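Local atomic coordinates of viral macrophage inflammatory protein 2 (PDB entry 2FHT), a protein that binds a wide range of chemokine receptors, human CXCR4 among them, and blocks infection by several HIV-1 strains. Residues A[15-29]-A[37-51]. Numbering follows the deposited sequence.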
ATOM      1  N   TYR A  15       2.382   6.554   7.381  1.00 25.51           N
ATOM      2  CA  TYR A  15       2.004   5.141   7.400  1.00 26.00           C
ATOM      3  C   TYR A  15       1.000   4.724   8.486  1.00 29.31           C
ATOM      4  O   TYR A  15       0.911   5.352   9.545  1.00 27.39           O
ATOM      5  CB  TYR A  15       3.260   4.303   7.604  1.00 20.11           C
ATOM      6  CG  TYR A  15       4.419   4.637   6.715  1.00 21.55           C
ATOM      7  CD1 TYR A  15       4.339   4.465   5.344  1.00 21.18           C
ATOM      8  CD2 TYR A  15       5.636   4.998   7.257  1.00 24.31           C
ATOM      9  CE1 TYR A  15       5.446   4.627   4.532  1.00 22.50           C
ATOM     10  CE2 TYR A  15       6.748   5.167   6.458  1.00 25.65           C
ATOM     11  CZ  TYR A  15       6.652   4.972   5.096  1.00 25.92           C
ATOM     12  OH  TYR A  15       7.773   5.110   4.300  1.00 32.04           O
ATOM     13  N   GLN A  16       0.231   3.676   8.201  1.00 30.60           N
ATOM     14  CA  GLN A  16      -0.712   3.106   9.159  1.00 33.38           C
ATOM     15  C   GLN A  16       0.217   2.451  10.166  1.00 32.08           C
ATOM     16  O   GLN A  16       0.977   1.575   9.799  1.00 33.26           O
ATOM     17  CB  GLN A  16      -1.537   2.014   8.485  1.00 39.40           C
ATOM     18  CG  GLN A  16      -2.613   1.409   9.356  1.00 46.80           C
ATOM     19  CD  GLN A  16      -3.894   2.222   9.338  1.00 56.99           C
ATOM     20  OE1 GLN A  16      -3.863   3.457   9.297  1.00 62.84           O
ATOM     21  NE2 GLN A  16      -5.038   1.532   9.366  1.00 62.82           N
ATOM     22  N   LYS A  17       0.177   2.868  11.426  1.00 38.07           N
ATOM     23  CA  LYS A  17       1.081   2.307  12.439  1.00 41.10           C
ATOM     24  C   LYS A  17       0.747   0.883  12.887  1.00 40.92           C
ATOM     25  O   LYS A  17       1.600  -0.005  12.896  1.00 41.45           O
ATOM     26  CB  LYS A  17       1.137   3.210  13.679  1.00 46.61           C
ATOM     27  CG  LYS A  17       0.688   4.650  13.471  1.00 53.15           C
ATOM     28  CD  LYS A  17      -0.843   4.768  13.520  1.00 58.28           C
ATOM     29  CE  LYS A  17      -1.278   6.227  13.653  1.00 58.43           C
ATOM     30  NZ  LYS A  17      -0.611   6.895  14.811  1.00 56.05           N
ATOM     31  N   ARG A  18      -0.485   0.705  13.343  1.00 40.07           N
ATOM     32  CA  ARG A  18      -0.981  -0.578  13.824  1.00 39.85           C
ATOM     33  C   ARG A  18      -1.247  -1.541  12.674  1.00 35.60           C
ATOM     34  O   ARG A  18      -1.937  -1.200  11.725  1.00 32.35           O
ATOM     35  CB  ARG A  18      -2.279  -0.344  14.612  1.00 47.03           C
ATOM     36  CG  ARG A  18      -3.219   0.654  13.897  1.00 61.81           C
ATOM     37  CD  ARG A  18      -4.447   1.070  14.710  1.00 67.22           C
ATOM     38  NE  ARG A  18      -5.261   2.082  14.019  1.00 68.29           N
ATOM     39  CZ  ARG A  18      -6.085   1.835  12.998  1.00 70.03           C
ATOM     40  NH1 ARG A  18      -6.225   0.605  12.513  1.00 68.12           N
ATOM     41  NH2 ARG A  18      -6.797   2.823  12.471  1.00 73.57           N
ATOM     42  N   PRO A  19      -0.708  -2.764  12.763  1.00 35.49           N
ATOM     43  CA  PRO A  19      -0.867  -3.820  11.762  1.00 33.79           C
ATOM     44  C   PRO A  19      -2.323  -4.002  11.297  1.00 36.89           C
ATOM     45  O   PRO A  19      -3.278  -3.868  12.080  1.00 39.21           O
ATOM     46  CB  PRO A  19      -0.349  -5.043  12.505  1.00 33.23           C
ATOM     47  CG  PRO A  19       0.776  -4.480  13.286  1.00 33.72           C
ATOM     48  CD  PRO A  19       0.189  -3.211  13.845  1.00 33.89           C
ATOM     49  N   LEU A  20      -2.495  -4.222   9.999  1.00 37.25           N
ATOM     50  CA  LEU A  20      -3.822  -4.410   9.421  1.00 32.41           C
ATOM     51  C   LEU A  20      -4.154  -5.880   9.348  1.00 31.59           C
ATOM     52  O   LEU A  20      -3.340  -6.702   8.953  1.00 28.75           O
ATOM     53  CB  LEU A  20      -3.887  -3.830   8.011  1.00 31.88           C
ATOM     54  CG  LEU A  20      -3.781  -2.321   7.811  1.00 34.51           C
ATOM     55  CD1 LEU A  20      -3.309  -2.039   6.380  1.00 33.93           C
ATOM     56  CD2 LEU A  20      -5.129  -1.648   8.115  1.00 28.22           C
ATOM     57  N   PRO A  21      -5.377  -6.230   9.726  1.00 34.61           N
ATOM     58  CA  PRO A  21      -5.767  -7.634   9.673  1.00 35.12           C
ATOM     59  C   PRO A  21      -6.122  -8.012   8.227  1.00 33.18           C
ATOM     60  O   PRO A  21      -6.968  -7.381   7.588  1.00 33.23           O
ATOM     61  CB  PRO A  21      -6.967  -7.680  10.619  1.00 37.52           C
ATOM     62  CG  PRO A  21      -7.617  -6.329  10.395  1.00 42.11           C
ATOM     63  CD  PRO A  21      -6.424  -5.393  10.343  1.00 39.28           C
ATOM     64  N   GLN A  22      -5.460  -9.044   7.727  1.00 31.81           N
ATOM     65  CA  GLN A  22      -5.662  -9.507   6.371  1.00 35.55           C
ATOM     66  C   GLN A  22      -7.092  -9.615   5.915  1.00 38.63           C
ATOM     67  O   GLN A  22      -7.400  -9.288   4.774  1.00 41.13           O
ATOM     68  CB  GLN A  22      -4.997 -10.862   6.158  1.00 41.99           C
ATOM     69  CG  GLN A  22      -5.261 -11.424   4.765  1.00 49.26           C
ATOM     70  CD  GLN A  22      -4.488 -12.676   4.479  1.00 48.13           C
ATOM     71  OE1 GLN A  22      -4.397 -13.562   5.319  1.00 55.25           O
ATOM     72  NE2 GLN A  22      -3.924 -12.761   3.282  1.00 52.62           N
ATOM     73  N   VAL A  23      -7.948 -10.137   6.787  1.00 45.31           N
ATOM     74  CA  VAL A  23      -9.367 -10.349   6.475  1.00 45.96           C
ATOM     75  C   VAL A  23     -10.125  -9.069   6.133  1.00 44.54           C
ATOM     76  O   VAL A  23     -11.256  -9.122   5.658  1.00 45.74           O
ATOM     77  CB  VAL A  23     -10.071 -11.182   7.612  1.00 49.22           C
ATOM     78  CG1 VAL A  23     -11.585 -11.255   7.407  1.00 50.35           C
ATOM     79  CG2 VAL A  23      -9.491 -12.599   7.647  1.00 44.78           C
ATOM     80  N   LEU A  24      -9.500  -7.920   6.368  1.00 44.44           N
ATOM     81  CA  LEU A  24     -10.115  -6.635   6.041  1.00 43.55           C
ATOM     82  C   LEU A  24      -9.686  -6.180   4.625  1.00 41.04           C
ATOM     83  O   LEU A  24     -10.397  -5.412   3.961  1.00 37.42           O
ATOM     84  CB  LEU A  24      -9.673  -5.590   7.073  1.00 49.24           C
ATOM     85  CG  LEU A  24     -10.337  -4.203   7.154  1.00 54.60           C
ATOM     86  CD1 LEU A  24     -11.815  -4.341   7.534  1.00 50.93           C
ATOM     87  CD2 LEU A  24      -9.596  -3.332   8.192  1.00 50.02           C
ATOM     88  N   LEU A  25      -8.549  -6.722   4.166  1.00 38.12           N
ATOM     89  CA  LEU A  25      -7.900  -6.382   2.892  1.00 28.39           C
ATOM     90  C   LEU A  25      -8.122  -7.264   1.675  1.00 29.94           C
ATOM     91  O   LEU A  25      -8.148  -8.490   1.771  1.00 31.24           O
ATOM     92  CB  LEU A  25      -6.399  -6.305   3.111  1.00 21.80           C
ATOM     93  CG  LEU A  25      -5.737  -5.261   4.016  1.00 27.05           C
ATOM     94  CD1 LEU A  25      -6.710  -4.244   4.552  1.00 23.41           C
ATOM     95  CD2 LEU A  25      -4.975  -5.933   5.122  1.00 28.06           C
ATOM     96  N   SER A  26      -8.131  -6.633   0.508  1.00 24.86           N
ATOM     97  CA  SER A  26      -8.313  -7.358  -0.730  1.00 26.53           C
ATOM     98  C   SER A  26      -7.027  -7.514  -1.573  1.00 24.46           C
ATOM     99  O   SER A  26      -6.742  -8.605  -2.068  1.00 22.18           O
ATOM    100  CB  SER A  26      -9.449  -6.736  -1.551  1.00 27.20           C
ATOM    101  OG  SER A  26      -9.004  -5.636  -2.319  1.00 37.19           O
ATOM    102  N   SER A  27      -6.218  -6.464  -1.668  1.00 22.71           N
ATOM    103  CA  SER A  27      -4.985  -6.509  -2.455  1.00 21.06           C
ATOM    104  C   SER A  27      -4.101  -5.332  -2.110  1.00 20.47           C
ATOM    105  O   SER A  27      -4.395  -4.563  -1.191  1.00 20.73           O
ATOM    106  CB  SER A  27      -5.313  -6.437  -3.952  1.00 25.59           C
ATOM    107  OG  SER A  27      -6.014  -5.236  -4.262  1.00 23.21           O
ATOM    108  N   TRP A  28      -3.013  -5.171  -2.849  1.00 18.79           N
ATOM    109  CA  TRP A  28      -2.122  -4.046  -2.594  1.00 19.85           C
ATOM    110  C   TRP A  28      -1.402  -3.655  -3.880  1.00 22.98           C
ATOM    111  O   TRP A  28      -1.410  -4.410  -4.855  1.00 20.86           O
ATOM    112  CB  TRP A  28      -1.082  -4.409  -1.521  1.00 17.16           C
ATOM    113  CG  TRP A  28      -0.095  -5.489  -1.949  1.00 19.05           C
ATOM    114  CD1 TRP A  28      -0.286  -6.843  -1.909  1.00 16.65           C
ATOM    115  CD2 TRP A  28       1.220  -5.292  -2.470  1.00 16.92           C
ATOM    116  NE1 TRP A  28       0.827  -7.492  -2.369  1.00 13.08           N
ATOM    117  CE2 TRP A  28       1.769  -6.569  -2.713  1.00 17.88           C
ATOM    118  CE3 TRP A  28       1.992  -4.152  -2.752  1.00 17.80           C
ATOM    119  CZ2 TRP A  28       3.054  -6.741  -3.233  1.00 22.56           C
ATOM    120  CZ3 TRP A  28       3.261  -4.326  -3.268  1.00 20.58           C
ATOM    121  CH2 TRP A  28       3.784  -5.612  -3.499  1.00 22.67           C
ATOM    122  N   TYR A  29      -0.800  -2.467  -3.888  1.00 20.61           N
ATOM    123  CA  TYR A  29      -0.032  -2.023  -5.040  1.00 21.15           C
ATOM    124  C   TYR A  29       1.053  -1.098  -4.532  1.00 19.32           C
ATOM    125  O   TYR A  29       0.867  -0.432  -3.505  1.00 16.42           O
ATOM    126  CB  TYR A  29      -0.917  -1.359  -6.094  1.00 23.46           C
ATOM    127  CG  TYR A  29      -1.738  -0.200  -5.610  1.00 30.43           C
ATOM    128  CD1 TYR A  29      -3.028  -0.393  -5.114  1.00 37.91           C
ATOM    129  CD2 TYR A  29      -1.262   1.100  -5.716  1.00 31.22           C
ATOM    130  CE1 TYR A  29      -3.832   0.688  -4.742  1.00 40.04           C
ATOM    131  CE2 TYR A  29      -2.051   2.183  -5.357  1.00 38.09           C
ATOM    132  CZ  TYR A  29      -3.334   1.976  -4.872  1.00 41.52           C
ATOM    133  OH  TYR A  29      -4.115   3.062  -4.539  1.00 44.22           O
ATOM    134  N   LYS A  37       9.105   8.646   0.315  1.00 38.25           N
ATOM    135  CA  LYS A  37       8.967   7.553   1.263  1.00 43.18           C
ATOM    136  C   LYS A  37       8.576   6.296   0.520  1.00 44.97           C
ATOM    137  O   LYS A  37       7.681   6.320  -0.302  1.00 52.37           O
ATOM    138  CB  LYS A  37       7.903   7.889   2.318  1.00 44.39           C
ATOM    139  CG  LYS A  37       8.344   8.945   3.320  1.00 48.31           C
ATOM    140  CD  LYS A  37       7.206   9.564   4.135  1.00 49.00           C
ATOM    141  CE  LYS A  37       6.574   8.591   5.109  1.00 51.91           C
ATOM    142  NZ  LYS A  37       5.521   7.787   4.436  1.00 56.01           N
ATOM    143  N   PRO A  38       9.329   5.211   0.707  1.00 44.96           N
ATOM    144  CA  PRO A  38       9.004   3.954   0.030  1.00 43.39           C
ATOM    145  C   PRO A  38       7.767   3.313   0.672  1.00 43.44           C
ATOM    146  O   PRO A  38       7.820   2.864   1.834  1.00 48.70           O
ATOM    147  CB  PRO A  38      10.248   3.104   0.288  1.00 45.34           C
ATOM    148  CG  PRO A  38      10.752   3.621   1.600  1.00 45.88           C
ATOM    149  CD  PRO A  38      10.605   5.112   1.433  1.00 45.65           C
ATOM    150  N   GLY A  39       6.688   3.186  -0.094  1.00 36.16           N
ATOM    151  CA  GLY A  39       5.488   2.605   0.477  1.00 29.04           C
ATOM    152  C   GLY A  39       4.633   1.705  -0.380  1.00 21.76           C
ATOM    153  O   GLY A  39       4.903   1.475  -1.545  1.00 22.53           O
ATOM    154  N   VAL A  40       3.673   1.061   0.261  1.00 18.73           N
ATOM    155  CA  VAL A  40       2.735   0.207  -0.453  1.00 16.08           C
ATOM    156  C   VAL A  40       1.347   0.611  -0.004  1.00 14.57           C
ATOM    157  O   VAL A  40       1.166   1.082   1.115  1.00 16.41           O
ATOM    158  CB  VAL A  40       2.945  -1.317  -0.190  1.00 18.13           C
ATOM    159  CG1 VAL A  40       4.291  -1.805  -0.756  1.00 16.79           C
ATOM    160  CG2 VAL A  40       2.823  -1.624   1.264  1.00 12.73           C
ATOM    161  N   ILE A  41       0.385   0.513  -0.904  1.00 12.57           N
ATOM    162  CA  ILE A  41      -0.990   0.848  -0.576  1.00 16.50           C
ATOM    163  C   ILE A  41      -1.850  -0.418  -0.511  1.00 16.23           C
ATOM    164  O   ILE A  41      -1.897  -1.189  -1.472  1.00 18.56           O
ATOM    165  CB  ILE A  41      -1.594   1.815  -1.624  1.00 16.59           C
ATOM    166  CG1 ILE A  41      -0.791   3.124  -1.659  1.00 17.46           C
ATOM    167  CG2 ILE A  41      -3.062   2.068  -1.322  1.00 17.66           C
ATOM    168  CD1 ILE A  41      -1.053   4.022  -2.898  1.00 16.11           C
ATOM    169  N   PHE A  42      -2.467  -0.669   0.642  1.00 16.61           N
ATOM    170  CA  PHE A  42      -3.354  -1.816   0.786  1.00 17.09           C
ATOM    171  C   PHE A  42      -4.763  -1.382   0.420  1.00 18.46           C
ATOM    172  O   PHE A  42      -5.169  -0.261   0.731  1.00 23.77           O
ATOM    173  CB  PHE A  42      -3.343  -2.371   2.221  1.00 20.00           C
ATOM    174  CG  PHE A  42      -2.096  -3.122   2.567  1.00 23.38           C
ATOM    175  CD1 PHE A  42      -1.119  -2.538   3.363  1.00 19.52           C
ATOM    176  CD2 PHE A  42      -1.855  -4.386   2.022  1.00 19.27           C
ATOM    177  CE1 PHE A  42       0.071  -3.199   3.610  1.00 20.75           C
ATOM    178  CE2 PHE A  42      -0.667  -5.053   2.262  1.00 16.04           C
ATOM    179  CZ  PHE A  42       0.305  -4.463   3.051  1.00 16.08           C
ATOM    180  N   LEU A  43      -5.464  -2.216  -0.336  1.00 18.82           N
ATOM    181  CA  LEU A  43      -6.833  -1.926  -0.708  1.00 23.99           C
ATOM    182  C   LEU A  43      -7.674  -2.775   0.204  1.00 24.87           C
ATOM    183  O   LEU A  43      -7.453  -3.979   0.305  1.00 25.51           O
ATOM    184  CB  LEU A  43      -7.099  -2.289  -2.169  1.00 28.32           C
ATOM    185  CG  LEU A  43      -6.444  -1.334  -3.169  1.00 33.81           C
ATOM    186  CD1 LEU A  43      -6.567  -1.881  -4.571  1.00 31.41           C
ATOM    187  CD2 LEU A  43      -7.121   0.036  -3.080  1.00 35.94           C
ATOM    188  N   THR A  44      -8.556  -2.145   0.965  1.00 28.39           N
ATOM    189  CA  THR A  44      -9.402  -2.906   1.875  1.00 30.95           C
ATOM    190  C   THR A  44     -10.620  -3.413   1.125  1.00 33.27           C
ATOM    191  O   THR A  44     -10.890  -2.972  -0.007  1.00 33.50           O
ATOM    192  CB  THR A  44      -9.809  -2.080   3.133  1.00 35.67           C
ATOM    193  OG1 THR A  44     -10.740  -1.042   2.784  1.00 32.90           O
ATOM    194  CG2 THR A  44      -8.546  -1.454   3.782  1.00 33.28           C
ATOM    195  N   LYS A  45     -11.275  -4.426   1.689  1.00 37.28           N
ATOM    196  CA  LYS A  45     -12.473  -4.992   1.074  1.00 40.93           C
ATOM    197  C   LYS A  45     -13.560  -3.914   1.074  1.00 42.89           C
ATOM    198  O   LYS A  45     -14.370  -3.838   0.162  1.00 46.19           O
ATOM    199  CB  LYS A  45     -12.918  -6.236   1.842  1.00 42.15           C
ATOM    200  CG  LYS A  45     -11.907  -7.380   1.807  1.00 43.16           C
ATOM    201  CD  LYS A  45     -12.305  -8.537   2.733  1.00 40.64           C
ATOM    202  CE  LYS A  45     -11.291  -9.674   2.634  1.00 42.92           C
ATOM    203  NZ  LYS A  45     -11.398 -10.712   3.700  1.00 39.19           N
ATOM    204  N   ARG A  46     -13.549  -3.071   2.101  1.00 47.03           N
ATOM    205  CA  ARG A  46     -14.488  -1.957   2.227  1.00 49.43           C
ATOM    206  C   ARG A  46     -14.284  -0.928   1.099  1.00 47.62           C
ATOM    207  O   ARG A  46     -15.165  -0.110   0.836  1.00 47.94           O
ATOM    208  CB  ARG A  46     -14.287  -1.278   3.590  1.00 56.63           C
ATOM    209  CG  ARG A  46     -14.995   0.072   3.768  1.00 64.56           C
ATOM    210  CD  ARG A  46     -14.502   0.773   5.029  1.00 68.73           C
ATOM    211  NE  ARG A  46     -15.005   2.139   5.176  1.00 69.45           N
ATOM    212  CZ  ARG A  46     -14.339   3.115   5.793  1.00 71.41           C
ATOM    213  NH1 ARG A  46     -13.137   2.883   6.316  1.00 71.97           N
ATOM    214  NH2 ARG A  46     -14.879   4.320   5.909  1.00 72.15           N
ATOM    215  N   GLY A  47     -13.117  -0.958   0.457  1.00 45.28           N
ATOM    216  CA  GLY A  47     -12.823  -0.042  -0.633  1.00 43.15           C
ATOM    217  C   GLY A  47     -11.677   0.920  -0.351  1.00 45.08           C
ATOM    218  O   GLY A  47     -11.098   1.506  -1.279  1.00 45.16           O
ATOM    219  N   ARG A  48     -11.357   1.088   0.929  1.00 41.98           N
ATOM    220  CA  ARG A  48     -10.297   1.989   1.374  1.00 42.04           C
ATOM    221  C   ARG A  48      -8.882   1.723   0.827  1.00 38.27           C
ATOM    222  O   ARG A  48      -8.567   0.615   0.404  1.00 34.98           O
ATOM    223  CB  ARG A  48     -10.273   2.020   2.907  1.00 43.14           C
ATOM    224  CG  ARG A  48     -11.286   2.957   3.554  1.00 50.98           C
ATOM    225  CD  ARG A  48     -12.713   2.751   3.040  1.00 59.35           C
ATOM    226  NE  ARG A  48     -12.945   3.291   1.700  1.00 66.12           N
ATOM    227  CZ  ARG A  48     -13.517   4.467   1.439  1.00 70.03           C
ATOM    228  NH1 ARG A  48     -13.933   5.254   2.426  1.00 73.24           N
ATOM    229  NH2 ARG A  48     -13.655   4.869   0.184  1.00 70.18           N
ATOM    230  N   GLN A  49      -8.079   2.788   0.765  1.00 37.43           N
ATOM    231  CA  GLN A  49      -6.675   2.752   0.323  1.00 32.86           C
ATOM    232  C   GLN A  49      -5.828   3.107   1.548  1.00 30.84           C
ATOM    233  O   GLN A  49      -5.884   4.245   2.021  1.00 30.11           O
ATOM    234  CB  GLN A  49      -6.418   3.804  -0.762  1.00 32.14           C
ATOM    235  CG  GLN A  49      -6.795   3.380  -2.164  1.00 38.12           C
ATOM    236  CD  GLN A  49      -6.497   4.445  -3.197  1.00 39.42           C
ATOM    237  OE1 GLN A  49      -5.399   4.992  -3.244  1.00 40.08           O
ATOM    238  NE2 GLN A  49      -7.499   4.782  -4.007  1.00 46.30           N
ATOM    239  N   VAL A  50      -5.037   2.159   2.050  1.00 29.34           N
ATOM    240  CA  VAL A  50      -4.206   2.404   3.241  1.00 23.78           C
ATOM    241  C   VAL A  50      -2.700   2.312   2.949  1.00 21.28           C
ATOM    242  O   VAL A  50      -2.209   1.323   2.418  1.00 20.06           O
ATOM    243  CB  VAL A  50      -4.581   1.435   4.411  1.00 20.79           C
ATOM    244  CG1 VAL A  50      -3.870   1.825   5.683  1.00 20.42           C
ATOM    245  CG2 VAL A  50      -6.070   1.430   4.635  1.00 19.19           C
ATOM    246  N   CYS A  51      -1.984   3.368   3.307  1.00 18.33           N
ATOM    247  CA  CYS A  51      -0.537   3.456   3.126  1.00 21.47           C
ATOM    248  C   CYS A  51       0.214   2.683   4.188  1.00 24.20           C
ATOM    249  O   CYS A  51      -0.066   2.837   5.387  1.00 24.88           O
ATOM    250  CB  CYS A  51      -0.104   4.915   3.205  1.00 20.20           C
ATOM    251  SG  CYS A  51      -0.174   5.740   1.610  1.00 19.21           S
TER
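Tyr-29 lays its ring over Ile-41, its partner in the antiparallel pairing of strands 25-29 and 39-44. Ile-41 CB stands over one face, 3.9 Å from the centroid of the Tyr-29 ring, while Leu-43 CG meets the ring edge in its plane. The ring reaches across the neighbouring strand because Tyr-29 CG sits between the backbone N and the carbonyl carbon (chi1 56°). An aromatic with a polar end suits this partly exposed face: branched Ile-41 fills one ring face, Leu-43 packs against the edge, and Tyr-29 OH comes within 2.7 Å of Gln-49 OE1 on the third strand and makes a weak hydrogen bond with Lys-10.

Two backbone bonds join Tyr-29 and Ile-41, Ile-41 N to Tyr-29 O (2.8 Å) and Tyr-29 N to Ile-41 O; Leu-43 N bonds to Ser-27 O. Ser-26 and Ser-27 then both face Leu-43, a classic beta bulge: Leu-43 O takes a bond from Ser-26 N and a weak one from Ser-27 N. On the other face Phe-42 packs against Trp-28 CB and Leu-20 CD1, and also touches Leu-62 of helix 57-65.

Beyond the bulge, Lys-45 reaches the 3-10 turn 22-24. Its backbone N gives Leu-24 O a nearly linear bond (179°), and its long, extended side chain runs past that carbonyl to bring a charge to Val-23 O; the 2.5 Å from NZ is unusually short, its exact position doubtful.

At the far end Lys-37 NZ lies over one face of Tyr-15, 3.3 Å from the ring centroid, a cation-pi contact reached by bends at chi3 and chi4. The electron-rich ring suits this cation, and Lys-37 CE covers the same face. The ammonium also bonds to Cys-12 O, beside the Cys-12 to Cys-51 disulfide. Gln-16 N bonds to Cys-51 O, tying the N-loop to the three-stranded antiparallel sheet that, with its C-terminal helix, defines the chemokine fold.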